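Local coordinates for endoglucanase A (Clostridium longisporum, PDB 6Q1I), which hydrolyses internal beta-1,4-glucosidic linkages in cellulose, lichenan and barley beta-glucan and also attacks xylan, this chain being its family 5 catalytic domain, at residues N159-E164 with M205-A210; P123-E128 with V181-A186; V233-P238 with V280-F285. All blocks are in the same frame, centred on the assembly; numbering follows the deposited sequence.

Interaction 1: residues N159-E164 with M205-A210. Unlike the reference sequence in segment 159-164: Gln160 (reference Glu).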
ATOM      1  N   ASN A 159      -0.116   0.111  -7.482  1.00  6.99           N
ATOM      2  CA  ASN A 159       0.511   0.812  -6.367  1.00  6.59           C
ATOM      3  C   ASN A 159       0.507   2.324  -6.570  1.00  6.79           C
ATOM      4  O   ASN A 159      -0.376   3.019  -6.062  1.00  7.20           O
ATOM      5  CB  ASN A 159       1.932   0.273  -6.177  1.00  7.08           C
ATOM      6  CG  ASN A 159       2.670   0.979  -5.085  1.00  6.16           C
ATOM      7  OD1 ASN A 159       2.100   1.271  -4.029  1.00  7.07           O
ATOM      8  ND2 ASN A 159       3.943   1.263  -5.322  1.00  7.96           N
ATOM      9  N   GLN A 160       1.495   2.844  -7.293  1.00  6.94           N
ATOM     10  CA  GLN A 160       1.623   4.277  -7.567  1.00  6.81           C
ATOM     11  C   GLN A 160       1.760   4.496  -9.066  1.00  7.43           C
ATOM     12  O   GLN A 160       2.751   5.059  -9.546  1.00  8.10           O
ATOM     13  CB  GLN A 160       2.817   4.862  -6.812  1.00  7.27           C
ATOM     14  CG  GLN A 160       2.649   4.803  -5.298  1.00  7.30           C
ATOM     15  CD  GLN A 160       3.776   5.469  -4.540  1.00  8.56           C
ATOM     16  OE1 GLN A 160       4.834   5.774  -5.089  1.00 12.51           O
ATOM     17  NE2 GLN A 160       3.556   5.684  -3.275  1.00  7.05           N
ATOM     18  N   PRO A 161       0.757   4.086  -9.839  1.00  7.10           N
ATOM     19  CA  PRO A 161       0.895   4.116 -11.299  1.00  7.64           C
ATOM     20  C   PRO A 161       1.016   5.544 -11.811  1.00  7.16           C
ATOM     21  O   PRO A 161       0.200   6.404 -11.483  1.00  8.35           O
ATOM     22  CB  PRO A 161      -0.392   3.437 -11.784  1.00  7.23           C
ATOM     23  CG  PRO A 161      -1.379   3.690 -10.693  1.00  8.13           C
ATOM     24  CD  PRO A 161      -0.567   3.586  -9.423  1.00  8.30           C
ATOM     25  N   ARG A 162       2.034   5.789 -12.632  1.00  7.27           N
ATOM     26  CA  ARG A 162       2.388   7.153 -13.007  1.00  7.64           C
ATOM     27  C   ARG A 162       3.291   7.122 -14.235  1.00  8.57           C
ATOM     28  O   ARG A 162       3.760   6.061 -14.656  1.00  9.57           O
ATOM     29  CB  ARG A 162       3.098   7.865 -11.850  1.00  8.36           C
ATOM     30  CG  ARG A 162       4.458   7.245 -11.504  1.00  8.86           C
ATOM     31  CD  ARG A 162       5.009   7.705 -10.164  1.00 10.04           C
ATOM     32  NE  ARG A 162       6.349   7.174  -9.911  1.00 10.84           N
ATOM     33  CZ  ARG A 162       6.612   5.993  -9.344  1.00 10.37           C
ATOM     34  NH1 ARG A 162       5.635   5.184  -8.963  1.00 10.49           N
ATOM     35  NH2 ARG A 162       7.868   5.626  -9.141  1.00 12.25           N
ATOM     36  N   LEU A 163       3.559   8.316 -14.788  1.00  9.06           N
ATOM     37  CA  LEU A 163       4.436   8.466 -15.956  1.00  8.85           C
ATOM     38  C   LEU A 163       5.891   8.542 -15.490  1.00  9.56           C
ATOM     39  O   LEU A 163       6.525   9.603 -15.472  1.00  9.89           O
ATOM     40  CB  LEU A 163       4.045   9.700 -16.764  1.00  9.74           C
ATOM     41  CG  LEU A 163       2.691   9.668 -17.473  1.00 10.05           C
ATOM     42  CD1 LEU A 163       2.342  11.056 -18.021  1.00 10.67           C
ATOM     43  CD2 LEU A 163       2.674   8.644 -18.607  1.00 11.74           C
ATOM     44  N   GLU A 164       6.429   7.382 -15.107  1.00  9.77           N
ATOM     45  CA  GLU A 164       7.810   7.323 -14.643  1.00 10.99           C
ATOM     46  C   GLU A 164       8.760   7.810 -15.725  1.00 10.40           C
ATOM     47  O   GLU A 164       8.582   7.522 -16.911  1.00 13.01           O
ATOM     48  CB  GLU A 164       8.168   5.891 -14.231  1.00 11.71           C
ATOM     49  CG  GLU A 164       7.370   5.422 -13.025  1.00 11.58           C
ATOM     50  CD  GLU A 164       7.799   4.069 -12.501  1.00 13.73           C
ATOM     51  OE1 GLU A 164       8.962   3.673 -12.716  1.00 19.10           O
ATOM     52  OE2 GLU A 164       6.964   3.404 -11.868  1.00 11.37           O
ATOM     53  N   MET A 205      -9.144  -2.391  -3.498  1.00  7.67           N
ATOM     54  CA  MET A 205      -8.547  -1.067  -3.487  1.00  6.91           C
ATOM     55  C   MET A 205      -7.953  -0.746  -4.853  1.00  7.23           C
ATOM     56  O   MET A 205      -7.431  -1.626  -5.546  1.00  8.16           O
ATOM     57  CB  MET A 205      -7.416  -1.025  -2.454  1.00  7.80           C
ATOM     58  CG  MET A 205      -7.892  -1.015  -1.024  1.00  7.78           C
ATOM     59  SD  MET A 205      -6.613  -1.250   0.230  1.00  9.17           S
ATOM     60  CE  MET A 205      -5.488   0.065  -0.179  1.00  9.54           C
ATOM     61  N   MET A 206      -8.030   0.533  -5.234  1.00  7.33           N
ATOM     62  CA  MET A 206      -7.400   0.985  -6.466  1.00  7.36           C
ATOM     63  C   MET A 206      -6.961   2.426  -6.286  1.00  6.89           C
ATOM     64  O   MET A 206      -7.682   3.208  -5.645  1.00  7.76           O
ATOM     65  CB  MET A 206      -8.323   0.871  -7.678  1.00  9.95           C
ATOM     66  CG  MET A 206      -9.681   1.513  -7.516  1.00 11.34           C
ATOM     67  SD  MET A 206     -10.807   1.114  -8.859  1.00 14.16           S
ATOM     68  CE  MET A 206     -10.747  -0.627  -8.857  1.00 12.66           C
ATOM     69  N   PRO A 207      -5.791   2.795  -6.804  1.00  6.99           N
ATOM     70  CA  PRO A 207      -5.228   4.112  -6.504  1.00  6.46           C
ATOM     71  C   PRO A 207      -5.605   5.200  -7.497  1.00  7.14           C
ATOM     72  O   PRO A 207      -5.980   4.949  -8.648  1.00  7.52           O
ATOM     73  CB  PRO A 207      -3.717   3.861  -6.600  1.00  7.50           C
ATOM     74  CG  PRO A 207      -3.613   2.813  -7.672  1.00  7.49           C
ATOM     75  CD  PRO A 207      -4.802   1.916  -7.459  1.00  6.58           C
ATOM     76  N   THR A 208      -5.479   6.432  -7.017  1.00  7.10           N
ATOM     77  CA  THR A 208      -5.335   7.578  -7.889  1.00  7.06           C
ATOM     78  C   THR A 208      -3.997   7.492  -8.630  1.00  6.96           C
ATOM     79  O   THR A 208      -3.138   6.656  -8.326  1.00  7.08           O
ATOM     80  CB  THR A 208      -5.320   8.850  -7.050  1.00  7.83           C
ATOM     81  OG1 THR A 208      -4.250   8.727  -6.115  1.00  8.24           O
ATOM     82  CG2 THR A 208      -6.626   9.057  -6.303  1.00  8.35           C
ATOM     83  N   TYR A 209      -3.806   8.377  -9.604  1.00  7.38           N
ATOM     84  CA  TYR A 209      -2.502   8.515 -10.241  1.00  8.00           C
ATOM     85  C   TYR A 209      -1.443   8.761  -9.171  1.00  6.95           C
ATOM     86  O   TYR A 209      -1.586   9.652  -8.322  1.00  7.35           O
ATOM     87  CB  TYR A 209      -2.546   9.671 -11.247  1.00  7.88           C
ATOM     88  CG  TYR A 209      -1.236   9.970 -11.954  1.00  7.39           C
ATOM     89  CD1 TYR A 209      -1.002   9.544 -13.263  1.00  7.71           C
ATOM     90  CD2 TYR A 209      -0.245  10.709 -11.328  1.00  8.19           C
ATOM     91  CE1 TYR A 209       0.194   9.831 -13.910  1.00  8.38           C
ATOM     92  CE2 TYR A 209       0.953  10.995 -11.964  1.00  8.33           C
ATOM     93  CZ  TYR A 209       1.164  10.560 -13.256  1.00  8.14           C
ATOM     94  OH  TYR A 209       2.352  10.844 -13.902  1.00  8.98           O
ATOM     95  N   ALA A 210      -0.385   7.949  -9.206  1.00  7.17           N
ATOM     96  CA  ALA A 210       0.733   7.994  -8.265  1.00  7.00           C
ATOM     97  C   ALA A 210       0.310   7.740  -6.820  1.00  6.55           C
ATOM     98  O   ALA A 210       1.103   7.950  -5.900  1.00  7.60           O
ATOM     99  CB  ALA A 210       1.525   9.304  -8.357  1.00  7.96           C
TER

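Interaction 2: residues P123-E128 with V181-A186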
ATOM      1  N   PRO A 123       1.071   4.418 -18.179  1.00  9.52           N
ATOM      2  CA  PRO A 123      -0.300   4.932 -18.407  1.00  9.21           C
ATOM      3  C   PRO A 123      -0.374   5.978 -19.514  1.00 10.22           C
ATOM      4  O   PRO A 123      -0.590   7.174 -19.280  1.00 10.65           O
ATOM      5  CB  PRO A 123      -0.668   5.492 -17.030  1.00  9.33           C
ATOM      6  CG  PRO A 123       0.652   6.002 -16.482  1.00 10.49           C
ATOM      7  CD  PRO A 123       1.701   5.033 -16.989  1.00 10.21           C
ATOM      8  N   THR A 124      -0.203   5.519 -20.756  1.00 11.08           N
ATOM      9  CA  THR A 124      -0.407   6.343 -21.939  1.00 11.20           C
ATOM     10  C   THR A 124      -1.319   5.611 -22.911  1.00 11.07           C
ATOM     11  O   THR A 124      -1.396   4.381 -22.919  1.00 11.55           O
ATOM     12  CB  THR A 124       0.907   6.649 -22.672  1.00 12.67           C
ATOM     13  OG1 THR A 124       1.464   5.425 -23.157  1.00 12.92           O
ATOM     14  CG2 THR A 124       1.899   7.339 -21.758  1.00 14.35           C
ATOM     15  N   TYR A 125      -2.002   6.387 -23.755  1.00 11.82           N
ATOM     16  CA  TYR A 125      -2.825   5.776 -24.792  1.00 13.20           C
ATOM     17  C   TYR A 125      -1.985   4.907 -25.718  1.00 14.68           C
ATOM     18  O   TYR A 125      -2.453   3.861 -26.170  1.00 15.81           O
ATOM     19  CB  TYR A 125      -3.578   6.841 -25.595  1.00 14.58           C
ATOM     20  CG  TYR A 125      -4.590   7.637 -24.794  1.00 14.42           C
ATOM     21  CD1 TYR A 125      -5.417   7.020 -23.864  1.00 14.44           C
ATOM     22  CD2 TYR A 125      -4.727   9.004 -24.983  1.00 14.87           C
ATOM     23  CE1 TYR A 125      -6.331   7.737 -23.132  1.00 14.02           C
ATOM     24  CE2 TYR A 125      -5.644   9.735 -24.254  1.00 15.30           C
ATOM     25  CZ  TYR A 125      -6.447   9.099 -23.335  1.00 14.79           C
ATOM     26  OH  TYR A 125      -7.361   9.831 -22.606  1.00 15.66           O
ATOM     27  N   ALA A 126      -0.730   5.294 -25.964  1.00 14.82           N
ATOM     28  CA  ALA A 126       0.120   4.528 -26.871  1.00 15.28           C
ATOM     29  C   ALA A 126       0.505   3.165 -26.305  1.00 14.98           C
ATOM     30  O   ALA A 126       0.787   2.240 -27.075  1.00 17.02           O
ATOM     31  CB  ALA A 126       1.390   5.315 -27.190  1.00 17.03           C
ATOM     32  N   LYS A 127       0.547   3.018 -24.980  1.00 13.86           N
ATOM     33  CA  LYS A 127       0.939   1.753 -24.372  1.00 13.27           C
ATOM     34  C   LYS A 127      -0.242   0.912 -23.921  1.00 12.72           C
ATOM     35  O   LYS A 127      -0.050  -0.253 -23.567  1.00 12.93           O
ATOM     36  CB  LYS A 127       1.870   2.008 -23.188  1.00 14.62           C
ATOM     37  CG  LYS A 127       3.247   2.490 -23.596  1.00 17.53           C
ATOM     38  CD  LYS A 127       4.052   1.382 -24.224  1.00 22.58           C
ATOM     39  CE  LYS A 127       5.452   1.849 -24.566  1.00 26.32           C
ATOM     40  NZ  LYS A 127       6.277   0.717 -25.061  1.00 29.79           N
ATOM     41  N   GLU A 128      -1.452   1.459 -23.958  1.00 13.03           N
ATOM     42  CA  GLU A 128      -2.613   0.760 -23.415  1.00 13.73           C
ATOM     43  C   GLU A 128      -2.795  -0.629 -24.028  1.00 12.84           C
ATOM     44  O   GLU A 128      -3.140  -1.582 -23.319  1.00 13.78           O
ATOM     45  CB  GLU A 128      -3.851   1.623 -23.645  1.00 17.32           C
ATOM     46  CG  GLU A 128      -5.014   1.277 -22.800  1.00 20.28           C
ATOM     47  CD  GLU A 128      -6.176   2.269 -22.911  1.00 20.31           C
ATOM     48  OE1 GLU A 128      -6.073   3.370 -23.528  1.00 21.64           O
ATOM     49  OE2 GLU A 128      -7.225   1.923 -22.344  1.00 22.96           O
ATOM     50  N   VAL A 181      -4.840   5.453 -16.052  1.00  8.71           N
ATOM     51  CA  VAL A 181      -4.799   4.795 -14.745  1.00  8.07           C
ATOM     52  C   VAL A 181      -6.183   4.274 -14.368  1.00  7.83           C
ATOM     53  O   VAL A 181      -6.329   3.147 -13.894  1.00  9.09           O
ATOM     54  CB  VAL A 181      -4.214   5.725 -13.666  1.00  8.66           C
ATOM     55  CG1 VAL A 181      -4.466   5.141 -12.269  1.00  8.96           C
ATOM     56  CG2 VAL A 181      -2.733   5.923 -13.895  1.00  9.08           C
ATOM     57  N   ASN A 182      -7.222   5.097 -14.561  1.00  9.56           N
ATOM     58  CA  ASN A 182      -8.577   4.629 -14.285  1.00  8.18           C
ATOM     59  C   ASN A 182      -8.926   3.407 -15.131  1.00  9.35           C
ATOM     60  O   ASN A 182      -9.569   2.473 -14.646  1.00 10.01           O
ATOM     61  CB  ASN A 182      -9.602   5.735 -14.558  1.00  9.31           C
ATOM     62  CG  ASN A 182      -9.647   6.785 -13.471  1.00 10.76           C
ATOM     63  OD1 ASN A 182      -9.596   6.476 -12.279  1.00 10.67           O
ATOM     64  ND2 ASN A 182      -9.789   8.036 -13.881  1.00 11.50           N
ATOM     65  N   LYS A 183      -8.509   3.402 -16.400  0.58  8.94           N
ATOM     66  CA  LYS A 183      -8.807   2.276 -17.283  0.58  8.63           C
ATOM     67  C   LYS A 183      -8.060   1.013 -16.865  0.58  8.80           C
ATOM     68  O   LYS A 183      -8.607  -0.090 -16.950  0.58 10.43           O
ATOM     69  CB  LYS A 183      -8.496   2.661 -18.730  0.58  9.91           C
ATOM     70  CG  LYS A 183      -9.455   3.736 -19.262  0.58 11.87           C
ATOM     71  CD  LYS A 183      -9.110   4.286 -20.648  0.58 12.64           C
ATOM     72  CE  LYS A 183     -10.284   5.093 -21.201  0.58 16.70           C
ATOM     73  NZ  LYS A 183      -9.909   5.995 -22.338  0.58 18.55           N
ATOM     74  N   TYR A 184      -6.807   1.146 -16.423  1.00  8.42           N
ATOM     75  CA  TYR A 184      -6.072  -0.015 -15.935  1.00  8.53           C
ATOM     76  C   TYR A 184      -6.707  -0.560 -14.658  1.00  8.22           C
ATOM     77  O   TYR A 184      -6.819  -1.780 -14.485  1.00  9.01           O
ATOM     78  CB  TYR A 184      -4.609   0.347 -15.686  1.00  8.68           C
ATOM     79  CG  TYR A 184      -3.747   0.619 -16.908  1.00  8.40           C
ATOM     80  CD1 TYR A 184      -4.138   0.229 -18.183  1.00 10.13           C
ATOM     81  CD2 TYR A 184      -2.516   1.250 -16.769  1.00  8.89           C
ATOM     82  CE1 TYR A 184      -3.334   0.472 -19.282  1.00  9.85           C
ATOM     83  CE2 TYR A 184      -1.704   1.490 -17.864  1.00  9.58           C
ATOM     84  CZ  TYR A 184      -2.122   1.108 -19.120  1.00  9.37           C
ATOM     85  OH  TYR A 184      -1.349   1.351 -20.231  1.00 10.69           O
ATOM     86  N   ASN A 185      -7.087   0.328 -13.732  1.00  8.15           N
ATOM     87  CA  ASN A 185      -7.766  -0.116 -12.518  1.00  8.21           C
ATOM     88  C   ASN A 185      -9.048  -0.871 -12.861  1.00  8.10           C
ATOM     89  O   ASN A 185      -9.340  -1.919 -12.271  1.00  8.84           O
ATOM     90  CB  ASN A 185      -8.113   1.077 -11.618  1.00  8.01           C
ATOM     91  CG  ASN A 185      -6.926   1.629 -10.852  1.00  8.63           C
ATOM     92  OD1 ASN A 185      -5.930   0.941 -10.603  1.00  8.73           O
ATOM     93  ND2 ASN A 185      -7.052   2.879 -10.426  1.00  9.14           N
ATOM     94  N   ALA A 186      -9.841  -0.334 -13.800  1.00  9.00           N
ATOM     95  CA  ALA A 186     -11.103  -0.974 -14.169  1.00  9.75           C
ATOM     96  C   ALA A 186     -10.858  -2.327 -14.827  1.00  9.05           C
ATOM     97  O   ALA A 186     -11.615  -3.279 -14.603  1.00  9.63           O
ATOM     98  CB  ALA A 186     -11.905  -0.061 -15.101  1.00 10.35           C
TER

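Interaction 3: residues V233-P238 with V280-F285. Unlike the reference sequence in segment 280-285: Gln284 (reference Glu).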
ATOM      1  N   VAL A 233      -4.886   5.953  -1.417  1.00  7.55           N
ATOM      2  CA  VAL A 233      -3.915   7.034  -1.507  1.00  7.14           C
ATOM      3  C   VAL A 233      -2.766   6.736  -0.555  1.00  6.65           C
ATOM      4  O   VAL A 233      -2.911   5.995   0.420  1.00  7.52           O
ATOM      5  CB  VAL A 233      -4.502   8.440  -1.231  1.00  8.93           C
ATOM      6  CG1 VAL A 233      -5.572   8.789  -2.245  1.00  9.47           C
ATOM      7  CG2 VAL A 233      -5.058   8.539   0.178  1.00  9.95           C
ATOM      8  N   HIS A 234      -1.609   7.318  -0.865  1.00  6.34           N
ATOM      9  CA  HIS A 234      -0.437   7.304   0.003  1.00  6.65           C
ATOM     10  C   HIS A 234      -0.183   8.740   0.426  1.00  8.06           C
ATOM     11  O   HIS A 234      -0.306   9.665  -0.384  1.00  9.80           O
ATOM     12  CB  HIS A 234       0.765   6.716  -0.731  1.00  6.95           C
ATOM     13  CG  HIS A 234       0.542   5.306  -1.169  1.00  6.51           C
ATOM     14  ND1 HIS A 234       1.372   4.655  -2.048  1.00  7.10           N
ATOM     15  CD2 HIS A 234      -0.440   4.427  -0.861  1.00  6.98           C
ATOM     16  CE1 HIS A 234       0.909   3.440  -2.274  1.00  6.79           C
ATOM     17  NE2 HIS A 234      -0.188   3.275  -1.561  1.00  7.32           N
ATOM     18  N   ALA A 235       0.120   8.938   1.707  1.00  7.05           N
ATOM     19  CA  ALA A 235       0.171  10.302   2.245  1.00  7.41           C
ATOM     20  C   ALA A 235       1.253  10.365   3.326  1.00  7.01           C
ATOM     21  O   ALA A 235       0.997  10.271   4.534  1.00  8.00           O
ATOM     22  CB  ALA A 235      -1.195  10.736   2.775  1.00  8.06           C
ATOM     23  N   TYR A 236       2.490  10.543   2.868  1.00  7.92           N
ATOM     24  CA  TYR A 236       3.643  10.750   3.741  1.00  8.20           C
ATOM     25  C   TYR A 236       3.645  12.228   4.122  1.00  8.43           C
ATOM     26  O   TYR A 236       4.416  13.042   3.609  1.00 10.49           O
ATOM     27  CB  TYR A 236       4.913  10.354   3.015  1.00  9.30           C
ATOM     28  CG  TYR A 236       5.055   8.873   2.743  1.00  8.04           C
ATOM     29  CD1 TYR A 236       4.585   8.302   1.562  1.00  7.62           C
ATOM     30  CD2 TYR A 236       5.676   8.041   3.661  1.00  8.35           C
ATOM     31  CE1 TYR A 236       4.742   6.959   1.313  1.00  7.76           C
ATOM     32  CE2 TYR A 236       5.843   6.705   3.416  1.00  7.95           C
ATOM     33  CZ  TYR A 236       5.371   6.158   2.249  1.00  7.55           C
ATOM     34  OH  TYR A 236       5.562   4.820   2.009  1.00  8.91           O
ATOM     35  N   SER A 237       2.772  12.563   5.069  1.00  8.83           N
ATOM     36  CA  SER A 237       2.457  13.949   5.337  0.51  9.00           C
ATOM     37  C   SER A 237       2.829  14.343   6.754  1.00  9.03           C
ATOM     38  O   SER A 237       2.752  13.529   7.678  1.00 10.19           O
ATOM     39  CB  SER A 237       0.957  14.175   5.142  0.51 10.97           C
ATOM     40  OG  SER A 237       0.618  13.829   3.814  0.51 12.07           O
ATOM     41  N   PRO A 238       3.259  15.603   6.954  1.00  9.73           N
ATOM     42  CA  PRO A 238       3.534  16.607   5.916  1.00 10.33           C
ATOM     43  C   PRO A 238       4.892  16.304   5.262  1.00 10.69           C
ATOM     44  O   PRO A 238       5.845  15.956   5.959  1.00 11.22           O
ATOM     45  CB  PRO A 238       3.540  17.920   6.694  1.00 10.91           C
ATOM     46  CG  PRO A 238       4.003  17.521   8.081  1.00 11.18           C
ATOM     47  CD  PRO A 238       3.488  16.130   8.313  1.00 10.29           C
ATOM     48  N   VAL A 280     -11.963   5.170   1.699  1.00  8.25           N
ATOM     49  CA  VAL A 280     -10.565   5.408   1.365  1.00  8.44           C
ATOM     50  C   VAL A 280      -9.670   4.756   2.414  1.00  7.61           C
ATOM     51  O   VAL A 280      -9.967   4.785   3.612  1.00  8.21           O
ATOM     52  CB  VAL A 280     -10.263   6.919   1.190  1.00  8.41           C
ATOM     53  CG1 VAL A 280     -10.629   7.719   2.439  1.00 10.67           C
ATOM     54  CG2 VAL A 280      -8.812   7.147   0.795  1.00  9.35           C
ATOM     55  N   VAL A 281      -8.572   4.165   1.951  1.00  7.11           N
ATOM     56  CA  VAL A 281      -7.520   3.628   2.804  1.00  6.78           C
ATOM     57  C   VAL A 281      -6.228   4.349   2.453  1.00  6.34           C
ATOM     58  O   VAL A 281      -5.873   4.462   1.273  1.00  7.34           O
ATOM     59  CB  VAL A 281      -7.355   2.110   2.603  1.00  7.37           C
ATOM     60  CG1 VAL A 281      -6.036   1.607   3.197  1.00  8.07           C
ATOM     61  CG2 VAL A 281      -8.547   1.348   3.177  1.00  9.44           C
ATOM     62  N   ILE A 282      -5.517   4.820   3.472  1.00  6.36           N
ATOM     63  CA  ILE A 282      -4.173   5.369   3.308  1.00  6.67           C
ATOM     64  C   ILE A 282      -3.218   4.180   3.413  1.00  6.81           C
ATOM     65  O   ILE A 282      -2.855   3.741   4.510  1.00  7.75           O
ATOM     66  CB  ILE A 282      -3.871   6.457   4.339  1.00  7.04           C
ATOM     67  CG1 ILE A 282      -4.824   7.641   4.157  1.00  7.64           C
ATOM     68  CG2 ILE A 282      -2.431   6.926   4.211  1.00  8.84           C
ATOM     69  CD1 ILE A 282      -4.797   8.649   5.284  1.00  8.77           C
ATOM     70  N   GLY A 283      -2.823   3.630   2.260  1.00  6.67           N
ATOM     71  CA  GLY A 283      -2.065   2.394   2.251  1.00  6.24           C
ATOM     72  C   GLY A 283      -0.595   2.534   2.558  1.00  6.54           C
ATOM     73  O   GLY A 283       0.073   1.516   2.784  1.00  6.62           O
ATOM     74  N   GLN A 284      -0.079   3.764   2.564  1.00  6.84           N
ATOM     75  CA  GLN A 284       1.285   4.060   2.994  1.00  6.68           C
ATOM     76  C   GLN A 284       1.307   5.429   3.653  1.00  5.90           C
ATOM     77  O   GLN A 284       0.784   6.397   3.091  1.00  7.11           O
ATOM     78  CB  GLN A 284       2.286   4.084   1.827  1.00  6.96           C
ATOM     79  CG  GLN A 284       2.425   2.772   1.066  1.00  6.80           C
ATOM     80  CD  GLN A 284       3.455   2.775  -0.057  1.00  7.69           C
ATOM     81  OE1 GLN A 284       3.462   1.888  -0.900  1.00  7.91           O
ATOM     82  NE2 GLN A 284       4.330   3.742  -0.051  1.00  6.19           N
ATOM     83  N   PHE A 285       1.945   5.508   4.820  1.00  6.53           N
ATOM     84  CA  PHE A 285       2.347   6.762   5.448  1.00  6.78           C
ATOM     85  C   PHE A 285       3.550   6.454   6.330  1.00  7.30           C
ATOM     86  O   PHE A 285       3.958   5.299   6.470  1.00  7.71           O
ATOM     87  CB  PHE A 285       1.202   7.444   6.217  1.00  7.34           C
ATOM     88  CG  PHE A 285       0.946   6.890   7.597  1.00  7.39           C
ATOM     89  CD1 PHE A 285       0.478   5.601   7.775  1.00  8.19           C
ATOM     90  CD2 PHE A 285       1.128   7.683   8.717  1.00  8.71           C
ATOM     91  CE1 PHE A 285       0.227   5.094   9.052  1.00  8.31           C
ATOM     92  CE2 PHE A 285       0.875   7.183   9.990  1.00  9.36           C
ATOM     93  CZ  PHE A 285       0.419   5.893  10.151  1.00  8.91           C
TER

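Interaction 1: residues N159-E164 with M205-A210
The backbone of 159-164 runs past the end of strand 204-208 just where that strand turns its corner, and Gln160 and Ala210 come within 3.9 Å of each other, CA to CA. Two backbone amides hold the loop here. Ala210 N donates to Pro161 O at 2.8 Å, approaching from above the carbonyl plane, and Leu163 N reaches the phenol oxygen of Tyr209, OH, at 2.9 Å along a nearly straight N-H (171°). With CG of Tyr209 anti to its own backbone N (chi1 178°), the ring extends beneath the loop. Pro161 O and Arg162 CA both lie over a face of that ring, the CA 4.0 Å from the ring centroid in a CH-pi contact, while Leu163 lays its side chain across the phenol end at about a right angle. Tyr209 OH also bonds to Tyr168 O; gripped twice, the oxygen pins the end of the side chain. Closer to the barrel, the two proline rings cross at a slant, Pro161 CD 3.6 Å from Pro207 CG, and Pro207 CB rests against Asn159 O. Arg162 turns its guanidinium back over its own loop: NH1 donates to Gln160 O at 2.9 Å, the oxygen lying close to the guanidinium plane, and NE forms a salt bridge with Glu169. The CB and CG of Gln160 lie against Ala210 O, both 3.6 Å away; its amide NE2 bonds to His234, whereas Asn159 OD1 takes a bond from Arg73. The Asn-Glu-Pro sequence that follows the fourth strand is a hallmark of family 5 TIM barrels. Gln160 replaces its glutamate, the proton donor by similarity, and this contact places that position at the C-terminal mouth of the barrel.

Interaction 2: residues P123-E128 with V181-A186
Tyr184 reaches from helix 175-194 into the bend of 123-128, its ring passing between Pro123 and Glu128, and this is the tight part of the contact. CE2 of the ring comes within 3.8 Å of Pro123 CA, and CE1 lies 4.0 Å from Glu128 CG. The phenol oxygen OH sits 3.5 Å from Glu128 CA and bonds to Ile122 O, while Val131 and Leu135 of helix 128-145 pack against the same side chain. One turn back along the helix, Val181 has CG1 anti to its backbone N (chi1 168°), which turns CG2 toward the proline, and CG2 meets Pro123 CB at 3.8 Å.

The outer side is much looser. Glu128 is extended, and its carboxylate stands at 81° to the Tyr184 ring; OE2 reaches the aliphatic part of Lys183, 3.5 Å from CD, with the two chains crossing at about a right angle. The charged ends stay apart, Glu128 OE1 being 4.8 Å from Lys183 NZ. That ammonium pairs instead with Asp179, which also bonds Tyr125 OH, and the tyrosine ring comes up obliquely to NZ at CE1, 4.1 Å away. Within the loop, Thr124 OG1 accepts from Lys127 N in an ST motif just ahead of helix 128-145.

The chemistry thus divides by depth: apolar contact and a buried phenol join the loop to the helix inside, whereas at the solvent edge Glu128 and Lys183 probably attract each other through charge alone, without a direct salt bridge.

Interaction 3: residues V233-P238 with V280-F285
Neighbouring parallel strands six and seven of the TIM barrel meet here, at the end that carries the nucleophile position. Val233 N donates to Val281 O at 3.2 Å, Val233 O accepts from Gly283 N, and Ala235 N continues the pairing with Gln284 O at 3.0 Å. On the face turned to the surrounding helices, Val233 CG2 touches both Val280 CG2 and Ile282 CG1, with Leu266 of helix 256-275 packed on Ile282.

The other face belongs to the active site. Family 5 enzymes of the 4/7 superfamily carry the acid/base at the end of strand four and the nucleophile at the end of strand seven; Gln284 stands in for that second glutamate, assigned as nucleophile by similarity. Its CG sits squarely over the ring of His234, whose ND1 accepts from the amide at the proton-donor position; CG is 3.6 Å from the ring centroid, and the Gln284 amide is stacked on the imidazole with the planes 17° apart. This follows from a chain extended beyond CG, with CG anti to the carbonyl carbon (chi1 -61°). Arg73 bonds OE1, while NE2 approaches Tyr236 OH in the plane of the phenol ring, at 2.6 Å but with a bent, weak N-H geometry (128°). The amide thus lies flat on the imidazole but stands steeply to the phenol ring.

Beyond the strand pairing, Phe285 CA lies over a face of the Tyr236 ring, 4.2 Å from its centroid, and Phe285 CB comes within 3.3 Å of Ala235 O, a carbonyl that also bonds Tyr303 OH.

From the N terminus, the loop after strand 109-113 comes first: in interaction 2 its residues 123-128 meet helix 175-194, closing a loop that contains helix 128-145 and strand 153-156. Interaction 1 opens inside that loop, at 159-164, and closes beyond it at 205-210, so the two cross. They also touch, Asn185 ND2 bonding to Pro207 O and Leu163 packing on Thr124. Interaction 3 follows in series, joining strands 229-234 and 280-285 around helix 256-275. His234 connects it to interaction 1, touching both positions assigned by similarity to proton donor and nucleophile, while interaction 2 lies farther out, about 23 Å between centres from interaction 3.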